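Local coordinates for protein binary enterotoxin of Clostridium perfringens component a (Clostridium perfringens, PDB 5WTZ) that probably transfers ADP-ribose from NAD+ to actin, as the enzymatic component of a two-part clostridial enterotoxin related to iota toxin, at residues A[286-291]-A[367-371]; A[331-337]-A[391-397]. All coordinates share one frame; numbering follows the deposited sequence.

In the fold
Both contacts belong to the NAD-binding ADP-ribosyltransferase domain, with centres about 20 Å apart. Contact 2 (331-337 with 391-397) is sheet pairing: an edge strand bonded along one side of its neighbour in the five-stranded sheet, with Ile-335, Val-337 and Tyr-393 on one face. Contact 1 (286-291 with 367-371) lies farther from the chain's centre and joins a loop to the start of an outer strand in the three-stranded sheet, through a lysine ammonium, waters, two direct backbone bonds and small apolar pairs. They meet where Tyr-391 OH probably hydrogen-bonds Asn-369 N, 2.7 Å away. Both are partly buried: contact 1 has Leu-286 and Ile-291 buried, Lys-290 exposed; contact 2 has Tyr-393 and Ile-395 buried, Thr-334 exposed.

Contact 1 (A[286-291]-A[367-371])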
loop_
_atom_site.group_PDB
_atom_site.type_symbol
_atom_site.label_atom_id
_atom_site.label_comp_id
_atom_site.label_asym_id
_atom_site.label_seq_id
_atom_site.Cartn_x
_atom_site.Cartn_y
_atom_site.Cartn_z
ATOM N N LEU A 286 -4.380 -21.237 -14.389
ATOM C CA LEU A 286 -4.437 -20.238 -13.334
ATOM C C LEU A 286 -5.611 -20.471 -12.364
ATOM O O LEU A 286 -5.708 -19.818 -11.334
ATOM C CB LEU A 286 -4.519 -18.842 -13.953
ATOM C CG LEU A 286 -3.301 -18.441 -14.777
ATOM C CD1 LEU A 286 -3.463 -17.089 -15.461
ATOM C CD2 LEU A 286 -2.050 -18.436 -13.900
ATOM N N LYS A 287 -6.476 -21.425 -12.684
ATOM C CA LYS A 287 -7.597 -21.779 -11.818
ATOM C C LYS A 287 -7.259 -22.966 -10.916
ATOM O O LYS A 287 -8.087 -23.394 -10.112
ATOM C CB LYS A 287 -8.848 -22.120 -12.650
ATOM C CG LYS A 287 -9.418 -20.951 -13.453
ATOM C CD LYS A 287 -10.594 -21.425 -14.278
ATOM C CE LYS A 287 -11.330 -20.243 -14.894
ATOM N NZ LYS A 287 -10.540 -19.631 -15.983
ATOM N N LYS A 288 -6.051 -23.507 -11.045
ATOM C CA LYS A 288 -5.753 -24.804 -10.425
ATOM C C LYS A 288 -5.334 -24.695 -8.951
ATOM O O LYS A 288 -5.476 -25.657 -8.186
ATOM C CB LYS A 288 -4.690 -25.550 -11.239
ATOM C CG LYS A 288 -5.241 -26.066 -12.570
ATOM C CD LYS A 288 -4.235 -26.845 -13.381
ATOM C CE LYS A 288 -4.023 -28.230 -12.823
ATOM N NZ LYS A 288 -3.263 -29.071 -13.799
ATOM N N ARG A 289 -4.830 -23.542 -8.540
ATOM C CA ARG A 289 -4.565 -23.335 -7.127
ATOM C C ARG A 289 -4.750 -21.873 -6.755
ATOM O O ARG A 289 -3.865 -21.052 -6.994
ATOM C CB ARG A 289 -3.159 -23.809 -6.760
ATOM C CG ARG A 289 -2.818 -23.616 -5.288
ATOM C CD ARG A 289 -1.417 -24.104 -4.984
ATOM N NE ARG A 289 -1.372 -25.525 -4.640
ATOM C CZ ARG A 289 -1.152 -25.996 -3.414
ATOM N NH1 ARG A 289 -0.943 -25.160 -2.406
ATOM N NH2 ARG A 289 -1.133 -27.303 -3.198
ATOM N N LYS A 290 -5.920 -21.558 -6.196
ATOM C CA LYS A 290 -6.279 -20.197 -5.806
ATOM C C LYS A 290 -5.293 -19.624 -4.816
ATOM O O LYS A 290 -4.763 -20.344 -3.968
ATOM C CB LYS A 290 -7.678 -20.156 -5.193
ATOM C CG LYS A 290 -8.790 -20.367 -6.206
ATOM C CD LYS A 290 -10.104 -20.449 -5.487
ATOM C CE LYS A 290 -11.293 -20.494 -6.443
ATOM N NZ LYS A 290 -11.500 -19.180 -7.116
ATOM N N ILE A 291 -5.039 -18.324 -4.940
ATOM C CA ILE A 291 -4.212 -17.603 -3.967
ATOM C C ILE A 291 -4.669 -17.952 -2.537
ATOM O O ILE A 291 -5.825 -17.742 -2.183
ATOM C CB ILE A 291 -4.288 -16.080 -4.219
ATOM C CG1 ILE A 291 -3.690 -15.739 -5.586
ATOM C CG2 ILE A 291 -3.566 -15.294 -3.125
ATOM C CD1 ILE A 291 -2.173 -15.795 -5.645
ATOM N N GLY A 367 -8.302 -16.611 -2.624
ATOM C CA GLY A 367 -9.308 -17.175 -3.513
ATOM C C GLY A 367 -9.231 -16.738 -4.966
ATOM O O GLY A 367 -9.933 -17.294 -5.823
ATOM N N SER A 368 -8.387 -15.752 -5.251
ATOM C CA SER A 368 -8.161 -15.286 -6.626
ATOM C C SER A 368 -7.564 -16.370 -7.536
ATOM O O SER A 368 -6.685 -17.135 -7.131
ATOM C CB SER A 368 -7.247 -14.052 -6.620
ATOM O OG SER A 368 -7.839 -13.011 -5.862
ATOM N N ASN A 369 -8.015 -16.422 -8.781
ATOM C CA ASN A 369 -7.418 -17.352 -9.736
ATOM C C ASN A 369 -6.135 -16.752 -10.301
ATOM O O ASN A 369 -6.158 -16.001 -11.285
ATOM C CB ASN A 369 -8.411 -17.710 -10.856
ATOM C CG ASN A 369 -9.614 -18.471 -10.335
ATOM O OD1 ASN A 369 -9.494 -19.237 -9.381
ATOM N ND2 ASN A 369 -10.781 -18.263 -10.949
ATOM N N ALA A 370 -5.021 -17.084 -9.650
ATOM C CA ALA A 370 -3.700 -16.536 -9.946
ATOM C C ALA A 370 -2.662 -17.525 -9.462
ATOM O O ALA A 370 -2.958 -18.339 -8.568
ATOM C CB ALA A 370 -3.490 -15.148 -9.257
ATOM N N ALA A 371 -1.464 -17.492 -10.041
ATOM C CA ALA A 371 -0.397 -18.400 -9.610
ATOM C C ALA A 371 0.955 -17.700 -9.545
ATOM O O ALA A 371 1.224 -16.774 -10.321
ATOM C CB ALA A 371 -0.315 -19.620 -10.537
HETATM O O HOH W 1 -3.979 -21.103 -9.855
HETATM O O HOH W 2 -10.151 -22.030 -9.248
#
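Lys-290 and Asn-369 lie side by side and point the same way, and the lysine ammonium bridges two carbonyls of the opposite segment. Its NZ gives one hydrogen bond to Gly-367 O at 2.8 Å, nearly along the C=O axis, and another to Asn-369 OD1 at 3.0 Å, approached from 38° above the amide plane. The lysine chain runs extended as far as CE and turns only at the end (chi4 -71°), with CG and CD passing close to Gly-367 O on the way. OD1 has a second donor: a water that also donates to Lys-287 O. On the other side of the amide, ND2 packs against Lys-287 CG at 3.9 Å, while the ammonium of Lys-287 goes to Asp-388 in a salt bridge. Beyond Lys-290 the backbones pair directly, Ile-291 N bonding Ser-368 O and Gly-367 N bonding Ile-291 O at 2.8 Å. The contact thus ties the loop between helix 272-286 and strand 295-301 to the lead-in of strand 370-372, an outer strand of the small antiparallel sheet whose middle strand carries the NAD-binding Glu-384. Apart from these polar contacts, Ile-291 lays CG1 against Ala-370 CB at 3.7 Å, and Leu-286 CD2 reaches Ala-371 CB. Tyr-231 of helix 220-237 touches Ile-291 and Ala-371, and Leu-386 packs on Leu-286. A second water accepts from Arg-289 N at 2.9 Å and can donate to Ala-370 O at 3.2 Å, with a weak further bond to Leu-286 O.

Contact 2 (A[331-337]-A[391-397]); sequences LGKTIPV and YSYKIDN
This is antiparallel strand pairing at the edge of the five-stranded sheet, where outermost strand 334-337 runs along strand 391-403. The axes of segments 334-337 and 391-397 approach to 4.4 Å, their N-to-C directions 156° apart. Ile-335 and Tyr-393 form a hydrogen-bonded pair: Ile-335 N reaches Tyr-393 O at 2.7 Å, and Tyr-393 N returns to Ile-335 O at 2.9 Å. Ile-395 N continues the pattern to Lys-333 O, and Gly-332 N, just after helix 320-330, meets Ile-395 O in a more bent bond. Strand order 1-3-5-4-2 matches that of the sheet of strands 92-98, 134-136, 156-162, 187-198 and 201-211, consistent with two ADP-ribosyltransferase folds in one chain. On the face bearing Ile-335, Val-337 and Tyr-393, Val-337 CG2 sits over one face of the tyrosine ring in a CH-pi contact, 3.8 Å from its centroid and 18° off the normal. With CG1 anti to the backbone N (chi1 -180°), the CG2 branch is the one directed over the ring. Ile-335 and Ile-395 meet through their CD1 methyls at 3.8 Å, crossing at a slant. Tyr-393 also reaches the NAD-binding Arg-299 and Met-301 of strand 295-301 and Leu-360 and Leu-362 of strand 358-364, farther across the same sheet, while the side chain of Val-337 lies beside the bound NAD. On the other face, Thr-334 CG2 touches Ser-392 CB at 3.7 Å, and Ile-421 touches both residues.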
loop_
_atom_site.group_PDB
_atom_site.type_symbol
_atom_site.label_atom_id
_atom_site.label_comp_id
_atom_site.label_asym_id
_atom_site.label_seq_id
_atom_site.Cartn_x
_atom_site.Cartn_y
_atom_site.Cartn_z
ATOM N N LEU A 331 -10.167 7.587 -9.272
ATOM C CA LEU A 331 -10.454 7.234 -7.876
ATOM C C LEU A 331 -11.859 6.643 -7.726
ATOM O O LEU A 331 -12.837 7.198 -8.227
ATOM C CB LEU A 331 -10.315 8.453 -6.948
ATOM C CG LEU A 331 -8.894 8.812 -6.489
ATOM C CD1 LEU A 331 -8.946 9.997 -5.524
ATOM C CD2 LEU A 331 -8.226 7.630 -5.835
ATOM N N GLY A 332 -11.952 5.518 -7.032
ATOM C CA GLY A 332 -13.236 4.908 -6.764
ATOM C C GLY A 332 -13.843 4.174 -7.949
ATOM O O GLY A 332 -14.930 3.612 -7.839
ATOM N N LYS A 333 -13.155 4.169 -9.085
ATOM C CA LYS A 333 -13.701 3.515 -10.268
ATOM C C LYS A 333 -13.435 2.013 -10.257
ATOM O O LYS A 333 -12.482 1.536 -9.651
ATOM C CB LYS A 333 -13.133 4.133 -11.545
ATOM C CG LYS A 333 -13.497 5.605 -11.745
ATOM C CD LYS A 333 -14.993 5.814 -11.774
ATOM C CE LYS A 333 -15.350 7.233 -12.212
ATOM N NZ LYS A 333 -14.948 8.260 -11.213
ATOM N N THR A 334 -14.299 1.261 -10.921
ATOM C CA THR A 334 -13.998 -0.147 -11.159
ATOM C C THR A 334 -13.652 -0.347 -12.638
ATOM O O THR A 334 -14.437 0.024 -13.504
ATOM C CB THR A 334 -15.169 -1.048 -10.760
ATOM O OG1 THR A 334 -15.329 -1.028 -9.329
ATOM C CG2 THR A 334 -14.902 -2.475 -11.222
ATOM N N ILE A 335 -12.485 -0.931 -12.914
ATOM C CA ILE A 335 -11.968 -1.061 -14.277
ATOM C C ILE A 335 -11.891 -2.522 -14.688
ATOM O O ILE A 335 -11.086 -3.261 -14.118
ATOM C CB ILE A 335 -10.544 -0.453 -14.415
ATOM C CG1 ILE A 335 -10.484 0.970 -13.869
ATOM C CG2 ILE A 335 -10.070 -0.506 -15.868
ATOM C CD1 ILE A 335 -9.081 1.565 -13.892
ATOM N N PRO A 336 -12.712 -2.939 -15.668
ATOM C CA PRO A 336 -12.595 -4.306 -16.189
ATOM C C PRO A 336 -11.225 -4.548 -16.791
ATOM O O PRO A 336 -10.701 -3.662 -17.457
ATOM C CB PRO A 336 -13.682 -4.373 -17.272
ATOM C CG PRO A 336 -14.674 -3.343 -16.879
ATOM C CD PRO A 336 -13.825 -2.218 -16.310
ATOM N N VAL A 337 -10.661 -5.727 -16.560
ATOM C CA VAL A 337 -9.358 -6.076 -17.111
ATOM C C VAL A 337 -9.481 -7.333 -17.986
ATOM O O VAL A 337 -9.593 -8.457 -17.480
ATOM C CB VAL A 337 -8.320 -6.307 -15.996
ATOM C CG1 VAL A 337 -6.941 -6.664 -16.610
ATOM C CG2 VAL A 337 -8.193 -5.062 -15.115
ATOM N N TYR A 391 -10.835 -10.219 -14.602
ATOM C CA TYR A 391 -11.122 -9.603 -13.299
ATOM C C TYR A 391 -11.249 -8.106 -13.499
ATOM O O TYR A 391 -11.262 -7.637 -14.633
ATOM C CB TYR A 391 -10.018 -9.906 -12.283
ATOM C CG TYR A 391 -10.065 -11.295 -11.644
ATOM C CD1 TYR A 391 -11.053 -11.632 -10.709
ATOM C CD2 TYR A 391 -9.086 -12.239 -11.936
ATOM C CE1 TYR A 391 -11.079 -12.901 -10.106
ATOM C CE2 TYR A 391 -9.104 -13.510 -11.351
ATOM C CZ TYR A 391 -10.093 -13.828 -10.430
ATOM O OH TYR A 391 -10.087 -15.083 -9.852
ATOM N N SER A 392 -11.331 -7.363 -12.397
ATOM C CA SER A 392 -11.394 -5.901 -12.433
ATOM C C SER A 392 -10.530 -5.292 -11.340
ATOM O O SER A 392 -10.251 -5.940 -10.331
ATOM C CB SER A 392 -12.830 -5.402 -12.266
ATOM O OG SER A 392 -13.686 -5.934 -13.260
ATOM N N TYR A 393 -10.113 -4.049 -11.550
ATOM C CA TYR A 393 -9.458 -3.254 -10.518
ATOM C C TYR A 393 -10.465 -2.311 -9.891
ATOM O O TYR A 393 -11.156 -1.588 -10.610
ATOM C CB TYR A 393 -8.333 -2.396 -11.084
ATOM C CG TYR A 393 -7.166 -3.085 -11.730
ATOM C CD1 TYR A 393 -6.558 -4.202 -11.160
ATOM C CD2 TYR A 393 -6.640 -2.578 -12.908
ATOM C CE1 TYR A 393 -5.456 -4.794 -11.767
ATOM C CE2 TYR A 393 -5.554 -3.155 -13.515
ATOM C CZ TYR A 393 -4.962 -4.257 -12.946
ATOM O OH TYR A 393 -3.871 -4.787 -13.566
ATOM N N LYS A 394 -10.560 -2.312 -8.564
ATOM C CA LYS A 394 -11.267 -1.252 -7.865
ATOM C C LYS A 394 -10.191 -0.273 -7.389
ATOM O O LYS A 394 -9.314 -0.641 -6.597
ATOM C CB LYS A 394 -12.104 -1.814 -6.706
ATOM C CG LYS A 394 -12.734 -0.760 -5.795
ATOM C CD LYS A 394 -13.614 -1.401 -4.717
ATOM C CE LYS A 394 -12.787 -2.171 -3.673
ATOM N NZ LYS A 394 -12.152 -1.271 -2.655
ATOM N N ILE A 395 -10.225 0.960 -7.895
ATOM C CA ILE A 395 -9.156 1.919 -7.600
ATOM C C ILE A 395 -9.400 2.566 -6.232
ATOM O O ILE A 395 -10.419 3.211 -6.016
ATOM C CB ILE A 395 -9.044 3.009 -8.704
ATOM C CG1 ILE A 395 -8.925 2.369 -10.112
ATOM C CG2 ILE A 395 -7.856 3.955 -8.418
ATOM C CD1 ILE A 395 -7.681 1.537 -10.364
ATOM N N ASP A 396 -8.470 2.354 -5.302
ATOM C CA ASP A 396 -8.660 2.717 -3.903
ATOM C C ASP A 396 -7.901 3.996 -3.536
ATOM O O ASP A 396 -8.387 4.823 -2.763
ATOM C CB ASP A 396 -8.188 1.579 -2.986
ATOM C CG ASP A 396 -8.920 0.282 -3.220
ATOM O OD1 ASP A 396 -10.161 0.308 -3.411
ATOM O OD2 ASP A 396 -8.242 -0.774 -3.184
ATOM N N ASN A 397 -6.688 4.137 -4.069
ATOM C CA ASN A 397 -5.931 5.364 -3.851
ATOM C C ASN A 397 -4.912 5.611 -4.949
ATOM O O ASN A 397 -4.516 4.697 -5.696
ATOM C CB ASN A 397 -5.221 5.338 -2.491
ATOM C CG ASN A 397 -5.135 6.719 -1.843
ATOM O OD1 ASN A 397 -5.460 7.742 -2.452
ATOM N ND2 ASN A 397 -4.694 6.746 -0.602
HETATM O O HOH W 3 -7.916 -9.841 -15.220
#